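Local atomic coordinates of myosin-I heavy chain (Dictyostelium discoideum, PDB entry 5EJR), a protein that acts as an actin-based, ATP-driven motor in adhesion and the early steps of phagocytosis, this chain being the MyTH4-FERM region at the end of its tail. Residues V268-M273 against I497-Q502; I352-P357 against E403-M408; L364-V369 against Q381-W386. One frame throughout, in Å; residues are numbered along the deposited sequence. Where two conformers were deposited one is given.

Contact 1. Residues V268-M273 against I497-Q502; sequences VSETDM and IASVYQ. With EDO (1,2-ethanediol), chain E.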
loop_
_atom_site.group_PDB
_atom_site.type_symbol
_atom_site.label_atom_id
_atom_site.label_comp_id
_atom_site.label_asym_id
_atom_site.label_seq_id
_atom_site.Cartn_x
_atom_site.Cartn_y
_atom_site.Cartn_z
ATOM N N VAL A 268 -1.955 -0.451 -7.194
ATOM C CA VAL A 268 -1.013 -0.277 -6.096
ATOM C C VAL A 268 0.364 -0.465 -6.709
ATOM O O VAL A 268 0.603 -1.473 -7.349
ATOM C CB VAL A 268 -1.260 -1.258 -4.914
ATOM C CG1 VAL A 268 -0.286 -0.975 -3.765
ATOM C CG2 VAL A 268 -2.691 -1.160 -4.419
ATOM N N SER A 269 1.267 0.481 -6.516
ATOM C CA SER A 269 2.607 0.365 -7.091
ATOM C C SER A 269 3.295 -0.859 -6.590
ATOM O O SER A 269 3.286 -1.103 -5.388
ATOM C CB SER A 269 3.456 1.589 -6.750
ATOM O OG SER A 269 4.744 1.433 -7.327
ATOM N N GLU A 270 3.907 -1.625 -7.486
ATOM C CA GLU A 270 4.677 -2.813 -7.106
ATOM C C GLU A 270 5.875 -2.489 -6.180
ATOM O O GLU A 270 6.375 -3.391 -5.499
ATOM C CB GLU A 270 5.150 -3.583 -8.358
ATOM C CG GLU A 270 6.154 -2.849 -9.228
ATOM C CD GLU A 270 6.815 -3.747 -10.253
ATOM O OE1 GLU A 270 6.208 -3.981 -11.323
ATOM O OE2 GLU A 270 7.925 -4.250 -9.967
ATOM N N THR A 271 6.343 -1.221 -6.161
ATOM C CA THR A 271 7.477 -0.821 -5.312
ATOM C C THR A 271 7.056 -0.343 -3.952
ATOM O O THR A 271 7.928 -0.083 -3.120
ATOM C CB THR A 271 8.366 0.233 -5.977
ATOM O OG1 THR A 271 7.563 1.353 -6.359
ATOM C CG2 THR A 271 9.188 -0.323 -7.128
ATOM N N ASP A 272 5.742 -0.202 -3.701
ATOM C CA ASP A 272 5.316 0.241 -2.386
ATOM C C ASP A 272 5.520 -0.905 -1.369
ATOM O O ASP A 272 5.488 -2.089 -1.748
ATOM C CB ASP A 272 3.820 0.600 -2.385
ATOM C CG ASP A 272 3.391 1.927 -2.987
ATOM O OD1 ASP A 272 4.270 2.669 -3.506
ATOM O OD2 ASP A 272 2.170 2.226 -2.948
ATOM N N MET A 273 5.672 -0.525 -0.089
ATOM C CA MET A 273 5.757 -1.437 1.053
ATOM C C MET A 273 4.331 -1.728 1.399
ATOM O O MET A 273 3.557 -0.784 1.571
ATOM C CB MET A 273 6.418 -0.748 2.263
ATOM C CG MET A 273 7.842 -0.377 2.032
ATOM S SD MET A 273 8.724 -1.724 1.236
ATOM C CE MET A 273 10.227 -1.608 2.066
ATOM N N ILE A 497 2.478 4.763 -12.261
ATOM C CA ILE A 497 2.644 5.140 -13.679
ATOM C C ILE A 497 4.009 4.735 -14.191
ATOM O O ILE A 497 4.095 4.193 -15.285
ATOM C CB ILE A 497 2.359 6.642 -13.947
ATOM C CG1 ILE A 497 0.886 6.952 -13.682
ATOM C CG2 ILE A 497 2.729 7.003 -15.409
ATOM C CD1 ILE A 497 0.579 8.414 -13.560
ATOM N N ALA A 498 5.085 4.974 -13.391
ATOM C CA ALA A 498 6.442 4.586 -13.816
ATOM C C ALA A 498 6.543 3.060 -14.017
ATOM O O ALA A 498 7.120 2.612 -14.986
ATOM C CB ALA A 498 7.460 5.039 -12.776
ATOM N N SER A 499 5.977 2.267 -13.105
ATOM C CA SER A 499 6.025 0.811 -13.214
ATOM C C SER A 499 5.278 0.310 -14.502
ATOM O O SER A 499 5.821 -0.499 -15.258
ATOM C CB SER A 499 5.449 0.179 -11.943
ATOM O OG SER A 499 4.845 -1.080 -12.200
ATOM N N VAL A 500 4.052 0.808 -14.752
ATOM C CA VAL A 500 3.271 0.419 -15.945
ATOM C C VAL A 500 3.966 0.908 -17.215
ATOM O O VAL A 500 4.158 0.127 -18.155
ATOM C CB VAL A 500 1.804 0.906 -15.837
ATOM C CG1 VAL A 500 1.047 0.684 -17.142
ATOM C CG2 VAL A 500 1.104 0.202 -14.687
ATOM N N TYR A 501 4.335 2.200 -17.264
ATOM C CA TYR A 501 5.058 2.722 -18.424
ATOM C C TYR A 501 6.390 1.916 -18.665
ATOM O O TYR A 501 6.628 1.486 -19.779
ATOM C CB TYR A 501 5.352 4.243 -18.284
ATOM C CG TYR A 501 6.097 4.798 -19.483
ATOM C CD1 TYR A 501 7.482 4.701 -19.574
ATOM C CD2 TYR A 501 5.411 5.345 -20.562
ATOM C CE1 TYR A 501 8.164 5.134 -20.709
ATOM C CE2 TYR A 501 6.084 5.796 -21.690
ATOM C CZ TYR A 501 7.461 5.675 -21.765
ATOM O OH TYR A 501 8.142 6.140 -22.865
ATOM N N GLN A 502 7.227 1.721 -17.648
ATOM C CA GLN A 502 8.485 0.964 -17.832
ATOM C C GLN A 502 8.234 -0.435 -18.425
ATOM O O GLN A 502 8.903 -0.818 -19.390
ATOM C CB GLN A 502 9.285 0.862 -16.511
ATOM C CG GLN A 502 10.527 -0.065 -16.555
ATOM C CD GLN A 502 11.594 0.311 -17.573
ATOM O OE1 GLN A 502 12.324 -0.554 -18.073
ATOM N NE2 GLN A 502 11.758 1.598 -17.873
HETATM C C1 EDO E . 1.413 -2.233 -11.845
HETATM O O1 EDO E . 0.737 -3.273 -11.130
HETATM C C2 EDO E . 1.898 -1.113 -10.847
HETATM O O2 EDO E . 3.081 -1.585 -10.214
#

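Contact 2. Residues I352-P357 against E403-M408; sequences IQLLYP and EYLKLM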
loop_
_atom_site.group_PDB
_atom_site.type_symbol
_atom_site.label_atom_id
_atom_site.label_comp_id
_atom_site.label_asym_id
_atom_site.label_seq_id
_atom_site.Cartn_x
_atom_site.Cartn_y
_atom_site.Cartn_z
ATOM N N ILE A 352 -23.945 -17.406 -22.759
ATOM C CA ILE A 352 -25.031 -18.359 -22.413
ATOM C C ILE A 352 -24.540 -19.797 -22.719
ATOM O O ILE A 352 -24.673 -20.672 -21.870
ATOM C CB ILE A 352 -26.360 -17.991 -23.157
ATOM C CG1 ILE A 352 -27.000 -16.740 -22.502
ATOM C CG2 ILE A 352 -27.370 -19.193 -23.166
ATOM C CD1 ILE A 352 -28.090 -16.047 -23.362
ATOM N N GLN A 353 -23.888 -20.009 -23.869
ATOM C CA GLN A 353 -23.359 -21.337 -24.213
ATOM C C GLN A 353 -22.306 -21.783 -23.182
ATOM O O GLN A 353 -22.218 -22.981 -22.861
ATOM C CB GLN A 353 -22.843 -21.379 -25.661
ATOM C CG GLN A 353 -22.694 -22.816 -26.192
ATOM C CD GLN A 353 -22.132 -22.943 -27.586
ATOM O OE1 GLN A 353 -22.071 -21.989 -28.353
ATOM N NE2 GLN A 353 -21.721 -24.146 -27.958
ATOM N N LEU A 354 -21.573 -20.817 -22.583
ATOM C CA LEU A 354 -20.603 -21.142 -21.539
ATOM C C LEU A 354 -21.301 -21.518 -20.220
ATOM O O LEU A 354 -20.812 -22.383 -19.500
ATOM C CB LEU A 354 -19.583 -20.003 -21.332
ATOM C CG LEU A 354 -18.431 -19.930 -22.352
ATOM C CD1 LEU A 354 -17.761 -18.541 -22.344
ATOM C CD2 LEU A 354 -17.397 -20.981 -22.085
ATOM N N LEU A 355 -22.410 -20.863 -19.879
ATOM C CA LEU A 355 -23.151 -21.194 -18.658
ATOM C C LEU A 355 -23.955 -22.501 -18.818
ATOM O O LEU A 355 -24.139 -23.232 -17.848
ATOM C CB LEU A 355 -24.157 -20.082 -18.328
ATOM C CG LEU A 355 -23.626 -18.790 -17.784
ATOM C CD1 LEU A 355 -24.718 -17.719 -17.829
ATOM C CD2 LEU A 355 -23.108 -18.983 -16.361
ATOM N N TYR A 356 -24.474 -22.753 -20.024
ATOM C CA TYR A 356 -25.330 -23.906 -20.314
ATOM C C TYR A 356 -24.802 -24.730 -21.494
ATOM O O TYR A 356 -25.351 -24.641 -22.590
ATOM C CB TYR A 356 -26.787 -23.430 -20.519
ATOM C CG TYR A 356 -27.285 -22.589 -19.358
ATOM C CD1 TYR A 356 -27.625 -23.175 -18.141
ATOM C CD2 TYR A 356 -27.384 -21.207 -19.466
ATOM C CE1 TYR A 356 -28.068 -22.404 -17.066
ATOM C CE2 TYR A 356 -27.794 -20.425 -18.388
ATOM C CZ TYR A 356 -28.160 -21.027 -17.198
ATOM O OH TYR A 356 -28.593 -20.250 -16.144
ATOM N N PRO A 357 -23.717 -25.518 -21.301
ATOM C CA PRO A 357 -23.121 -26.274 -22.434
ATOM C C PRO A 357 -24.060 -27.131 -23.317
ATOM O O PRO A 357 -23.705 -27.398 -24.469
ATOM C CB PRO A 357 -22.075 -27.157 -21.763
ATOM C CG PRO A 357 -21.735 -26.489 -20.504
ATOM C CD PRO A 357 -22.927 -25.692 -20.064
ATOM N N GLU A 403 -13.207 -23.788 -23.745
ATOM C CA GLU A 403 -12.022 -22.963 -24.001
ATOM C C GLU A 403 -12.186 -22.096 -25.257
ATOM O O GLU A 403 -11.794 -20.924 -25.251
ATOM C CB GLU A 403 -10.781 -23.850 -24.186
ATOM C CG GLU A 403 -9.525 -23.025 -24.343
ATOM C CD GLU A 403 -8.277 -23.859 -24.222
ATOM O OE1 GLU A 403 -7.834 -24.087 -23.074
ATOM O OE2 GLU A 403 -7.731 -24.261 -25.273
ATOM N N TYR A 404 -12.711 -22.681 -26.334
ATOM C CA TYR A 404 -12.857 -21.934 -27.582
ATOM C C TYR A 404 -13.891 -20.819 -27.474
ATOM O O TYR A 404 -13.724 -19.772 -28.104
ATOM C CB TYR A 404 -13.121 -22.855 -28.766
ATOM C CG TYR A 404 -13.037 -22.152 -30.094
ATOM C CD1 TYR A 404 -11.802 -21.845 -30.670
ATOM C CD2 TYR A 404 -14.188 -21.734 -30.756
ATOM C CE1 TYR A 404 -11.724 -21.175 -31.892
ATOM C CE2 TYR A 404 -14.122 -21.085 -31.983
ATOM C CZ TYR A 404 -12.892 -20.788 -32.538
ATOM O OH TYR A 404 -12.865 -20.113 -33.731
ATOM N N LEU A 405 -14.944 -21.030 -26.664
ATOM C CA LEU A 405 -15.966 -20.012 -26.426
ATOM C C LEU A 405 -15.379 -18.832 -25.613
ATOM O O LEU A 405 -15.707 -17.678 -25.873
ATOM C CB LEU A 405 -17.166 -20.620 -25.698
ATOM C CG LEU A 405 -18.092 -21.575 -26.491
ATOM C CD1 LEU A 405 -19.028 -22.323 -25.517
ATOM C CD2 LEU A 405 -18.904 -20.826 -27.579
ATOM N N LYS A 406 -14.484 -19.117 -24.682
ATOM C CA LYS A 406 -13.833 -18.095 -23.874
ATOM C C LYS A 406 -12.912 -17.218 -24.764
ATOM O O LYS A 406 -12.950 -15.988 -24.655
ATOM C CB LYS A 406 -13.092 -18.724 -22.673
ATOM C CG LYS A 406 -14.033 -19.392 -21.638
ATOM C CD LYS A 406 -13.256 -20.123 -20.565
ATOM C CE LYS A 406 -14.143 -21.036 -19.761
ATOM N NZ LYS A 406 -13.400 -21.702 -18.672
ATOM N N LEU A 407 -12.229 -17.850 -25.740
ATOM C CA LEU A 407 -11.357 -17.148 -26.691
ATOM C C LEU A 407 -12.177 -16.280 -27.634
ATOM O O LEU A 407 -11.753 -15.174 -27.958
ATOM C CB LEU A 407 -10.507 -18.158 -27.512
ATOM C CG LEU A 407 -9.426 -18.936 -26.751
ATOM C CD1 LEU A 407 -8.932 -20.137 -27.556
ATOM C CD2 LEU A 407 -8.248 -18.065 -26.439
ATOM N N MET A 408 -13.367 -16.775 -28.053
ATOM C CA MET A 408 -14.298 -16.080 -28.950
ATOM C C MET A 408 -14.839 -14.848 -28.219
ATOM O O MET A 408 -14.972 -13.786 -28.819
ATOM C CB MET A 408 -15.491 -16.998 -29.299
ATOM C CG MET A 408 -15.240 -17.990 -30.398
ATOM S SD MET A 408 -16.689 -19.089 -30.639
ATOM C CE MET A 408 -17.863 -17.956 -31.390
#

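Contact 3. Residues L364-V369 against Q381-W386; sequences LTKEVV and QNIKVW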
loop_
_atom_site.group_PDB
_atom_site.type_symbol
_atom_site.label_atom_id
_atom_site.label_comp_id
_atom_site.label_asym_id
_atom_site.label_seq_id
_atom_site.Cartn_x
_atom_site.Cartn_y
_atom_site.Cartn_z
ATOM N N LEU A 364 -34.569 -19.979 -22.764
ATOM C CA LEU A 364 -34.118 -18.605 -22.583
ATOM C C LEU A 364 -35.132 -17.787 -21.783
ATOM O O LEU A 364 -36.321 -17.788 -22.100
ATOM C CB LEU A 364 -33.845 -17.981 -23.963
ATOM C CG LEU A 364 -33.079 -16.680 -24.058
ATOM C CD1 LEU A 364 -31.715 -16.743 -23.319
ATOM C CD2 LEU A 364 -32.897 -16.293 -25.518
ATOM N N THR A 365 -34.672 -17.120 -20.722
ATOM C CA THR A 365 -35.556 -16.343 -19.834
ATOM C C THR A 365 -34.911 -15.007 -19.527
ATOM O O THR A 365 -33.728 -14.810 -19.850
ATOM C CB THR A 365 -35.808 -17.130 -18.511
ATOM O OG1 THR A 365 -34.609 -17.211 -17.733
ATOM C CG2 THR A 365 -36.401 -18.525 -18.729
ATOM N N LYS A 366 -35.662 -14.108 -18.839
ATOM C CA LYS A 366 -35.173 -12.817 -18.384
ATOM C C LYS A 366 -34.001 -13.072 -17.463
ATOM O O LYS A 366 -32.995 -12.387 -17.577
ATOM C CB LYS A 366 -36.252 -12.054 -17.594
ATOM C CG LYS A 366 -37.352 -11.472 -18.460
ATOM C CD LYS A 366 -38.438 -10.821 -17.608
ATOM C CE LYS A 366 -39.545 -10.243 -18.464
ATOM N NZ LYS A 366 -40.484 -9.409 -17.657
ATOM N N GLU A 367 -34.118 -14.088 -16.581
ATOM C CA GLU A 367 -33.101 -14.431 -15.595
ATOM C C GLU A 367 -31.782 -14.864 -16.261
ATOM O O GLU A 367 -30.712 -14.481 -15.790
ATOM C CB GLU A 367 -33.636 -15.466 -14.585
ATOM C CG GLU A 367 -34.812 -14.969 -13.728
ATOM C CD GLU A 367 -36.152 -14.633 -14.385
ATOM O OE1 GLU A 367 -36.530 -15.278 -15.397
ATOM O OE2 GLU A 367 -36.826 -13.704 -13.879
ATOM N N VAL A 368 -31.861 -15.581 -17.393
ATOM C CA VAL A 368 -30.666 -15.984 -18.154
ATOM C C VAL A 368 -30.006 -14.740 -18.780
ATOM O O VAL A 368 -28.783 -14.606 -18.696
ATOM C CB VAL A 368 -30.980 -17.104 -19.193
ATOM C CG1 VAL A 368 -29.781 -17.393 -20.097
ATOM C CG2 VAL A 368 -31.423 -18.389 -18.482
ATOM N N VAL A 369 -30.810 -13.823 -19.360
ATOM C CA VAL A 369 -30.309 -12.584 -19.989
ATOM C C VAL A 369 -29.526 -11.722 -18.973
ATOM O O VAL A 369 -28.434 -11.237 -19.300
ATOM C CB VAL A 369 -31.413 -11.774 -20.718
ATOM C CG1 VAL A 369 -30.900 -10.401 -21.190
ATOM C CG2 VAL A 369 -31.984 -12.567 -21.879
ATOM N N GLN A 381 -32.799 -1.418 -24.638
ATOM C CA GLN A 381 -33.981 -2.101 -25.206
ATOM C C GLN A 381 -34.736 -2.833 -24.121
ATOM O O GLN A 381 -34.131 -3.256 -23.137
ATOM C CB GLN A 381 -33.575 -3.178 -26.261
ATOM C CG GLN A 381 -32.957 -2.689 -27.576
ATOM C CD GLN A 381 -33.806 -1.755 -28.418
ATOM O OE1 GLN A 381 -35.013 -1.958 -28.571
ATOM N NE2 GLN A 381 -33.217 -0.691 -28.953
ATOM N N ASN A 382 -36.042 -3.094 -24.348
ATOM C CA ASN A 382 -36.842 -3.925 -23.443
ATOM C C ASN A 382 -36.197 -5.341 -23.420
ATOM O O ASN A 382 -35.789 -5.834 -24.453
ATOM C CB ASN A 382 -38.309 -4.007 -23.952
ATOM C CG ASN A 382 -39.234 -4.590 -22.942
ATOM O OD1 ASN A 382 -39.065 -5.730 -22.510
ATOM N ND2 ASN A 382 -40.193 -3.786 -22.486
ATOM N N ILE A 383 -36.069 -5.959 -22.242
ATOM C CA ILE A 383 -35.476 -7.290 -22.065
ATOM C C ILE A 383 -36.131 -8.357 -23.001
ATOM O O ILE A 383 -35.428 -9.252 -23.491
ATOM C CB ILE A 383 -35.462 -7.697 -20.558
ATOM C CG1 ILE A 383 -34.629 -8.989 -20.343
ATOM C CG2 ILE A 383 -36.907 -7.818 -19.971
ATOM C CD1 ILE A 383 -34.059 -9.199 -18.933
ATOM N N LYS A 384 -37.443 -8.193 -23.319
ATOM C CA LYS A 384 -38.157 -9.070 -24.242
ATOM C C LYS A 384 -37.571 -8.954 -25.641
ATOM O O LYS A 384 -37.507 -9.953 -26.352
ATOM C CB LYS A 384 -39.654 -8.715 -24.281
ATOM C CG LYS A 384 -40.450 -9.262 -23.111
ATOM C CD LYS A 384 -41.876 -8.685 -23.200
ATOM C CE LYS A 384 -42.789 -9.132 -22.089
ATOM N NZ LYS A 384 -44.153 -8.558 -22.251
ATOM N N VAL A 385 -37.095 -7.760 -26.026
ATOM C CA VAL A 385 -36.448 -7.550 -27.333
ATOM C C VAL A 385 -35.033 -8.202 -27.290
ATOM O O VAL A 385 -34.608 -8.833 -28.252
ATOM C CB VAL A 385 -36.411 -6.054 -27.759
ATOM C CG1 VAL A 385 -35.656 -5.874 -29.083
ATOM C CG2 VAL A 385 -37.824 -5.464 -27.851
ATOM N N TRP A 386 -34.343 -8.087 -26.161
ATOM C CA TRP A 386 -33.039 -8.728 -25.984
ATOM C C TRP A 386 -33.159 -10.249 -26.093
ATOM O O TRP A 386 -32.370 -10.865 -26.788
ATOM C CB TRP A 386 -32.430 -8.340 -24.643
ATOM C CG TRP A 386 -31.809 -6.989 -24.675
ATOM C CD1 TRP A 386 -32.235 -5.873 -24.011
ATOM C CD2 TRP A 386 -30.605 -6.621 -25.357
ATOM N NE1 TRP A 386 -31.345 -4.851 -24.197
ATOM C CE2 TRP A 386 -30.349 -5.270 -25.044
ATOM C CE3 TRP A 386 -29.689 -7.321 -26.165
ATOM C CZ2 TRP A 386 -29.248 -4.576 -25.560
ATOM C CZ3 TRP A 386 -28.572 -6.640 -26.655
ATOM C CH2 TRP A 386 -28.357 -5.291 -26.346
#

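Contact 1. Residues V268-M273 against I497-Q502
Glu270 and Ser499 meet where a type I beta turn, running from Ser269 to Asp272 and closed by the 3.1 Å bond from Asp272 N to Ser269 O, faces one side of helix 494-505. The turn follows strand 264-267 in the ubiquitin-like lobe of the FERM domain, whereas the helix belongs to the PTB-like lobe, so the contact joins two lobes. It is small, burying 89 Å² in all, and both touching residues are only partly exposed. Glu270 has its CG between the backbone N and the carbonyl carbon (chi1 66°) and an extended chain beyond, which sends OE1 across to the helix. There Glu270 OE1 lies 3.3 Å from Ser499 OG, a weak hydrogen bond whose proton may be directed elsewhere. Ser499 OG also bonds O2 of a 1,2-ethanediol at 2.7 Å, either partner being a possible donor, and the same O2 accepts from Glu270 N at 2.9 Å with an N-H...O angle of 152°. The diol also touches Val500, CG2 being 3.8 Å from C1, and is hydrogen-bonded to Arg297 NE. Beside this bridge, Ser269 OG hydrogen-bonds Ser495 OG near the start of the helix. The direct link is weak and the shorter bonds run through a diol that probably came from the crystallisation liquor, consistent with a small, polar lobe interface.

Contact 2. Residues I352-P357 against E403-M408
The helix turn that presents Gln353 and Leu354 to Leu405 and Lys406 is closed by a 2.8 Å hydrogen bond from Tyr356 N to Ile352 O, at the end of helix 341-355. No hydrogen bond joins 352-357 to 403-408; these two helical segments of the central, helical FERM lobe pack through side chains, with the CA atoms of Leu354 and Leu405 6.8 Å apart. Leu354 and Leu405 run alongside one another, head to tail, and CD2 of Leu354 comes to 3.6 Å from CB of Leu405. The same CD2 lies 3.7 Å from CG of Lys406, whose extended chain continues past the leucine until NZ reaches a salt bridge with Glu321 on helix 317-332. Gln353 crosses Leu405 at about a right angle. With CG anti to the backbone N (chi1 -162°), its amide is laid against both leucine methyls, Gln353 OE1 standing 3.5 Å from Leu405 CD2 and Gln353 CD 3.8 Å from Leu405 CD1. Tyr324 also touches Leu354, and Leu397 touches Gln353. With leucine contacts and no hydrogen bond across it, this patch is held by apolar packing; burial of Gln353 OE1 without a partner in the model probably costs some hydration energy.

Contact 3. Residues L364-V369 against Q381-W386
Ile383 packs against Lys366 and Val369 where two N-capped helix starts of the central, helical FERM lobe meet. Both caps can be read from their bonds: Thr365 OG1 accepts from Val368 N at 3.2 Å, and Asn382 OD1 accepts from Lys384 N at 3.1 Å, on a lone pair in the carbonyl plane, in an Asx turn. The CA atoms of Lys366 and Ile383 then stand 6.6 Å apart. Ile383 holds CG1 anti to its N (chi1 -171°), and the chain stays extended to CD1 (chi2 156°), which carries that methyl into the turn of helix 366-370, 3.6 Å from the carbonyl O of Lys366. Its CG2 sits between the backbone N and the carbonyl carbon and lies along the Lys366 chain, 3.9 Å from Lys366 CE. Lys366 is stretched beyond CG and crosses the isoleucine at about a right angle, covering it with methylenes, while Lys366 NZ is 5.9 Å from Lys384 NZ, too far to touch. Val369 lies antiparallel beside the isoleucine, with Val369 CG1 4.1 Å from Ile383 CD1. Cutting Ile383 back to an alanine would probably leave a gap beside Val369 CG1 and take the apolar support from the Lys366 methylenes. Deeper in lies Trp386, whose ring turns away from segment 364-369 and whose NE1 hydrogen-bonds Leu378 O; Val369 CG1 reaches it at the base of the side chain, 4.3 Å from Trp386 CB.

Overall arrangement
Followed from the N terminus, the chain passes the MyTH4 part before Val268-Met273 opens contact 1 in the ubiquitin-like lobe. Contact 2 opens next, on helix 341-355, and contact 3 opens and closes soon after, bridging only 11 residues. Contact 2 then closes on helix 402-416, enclosing contact 3; contact 1 closes last, on helix 494-505, and encloses both. None cross. Contacts 2 and 3 have centres 19 Å apart and are joined directly, Ile352 packing on Leu364 and Val368, and Tyr356 on Val368. Contact 1 stands apart, its nearest atoms about 23 Å from contact 2. It ties the ubiquitin-like lobe to the PTB-like lobe, while contacts 2 and 3 join helices within the helical lobe.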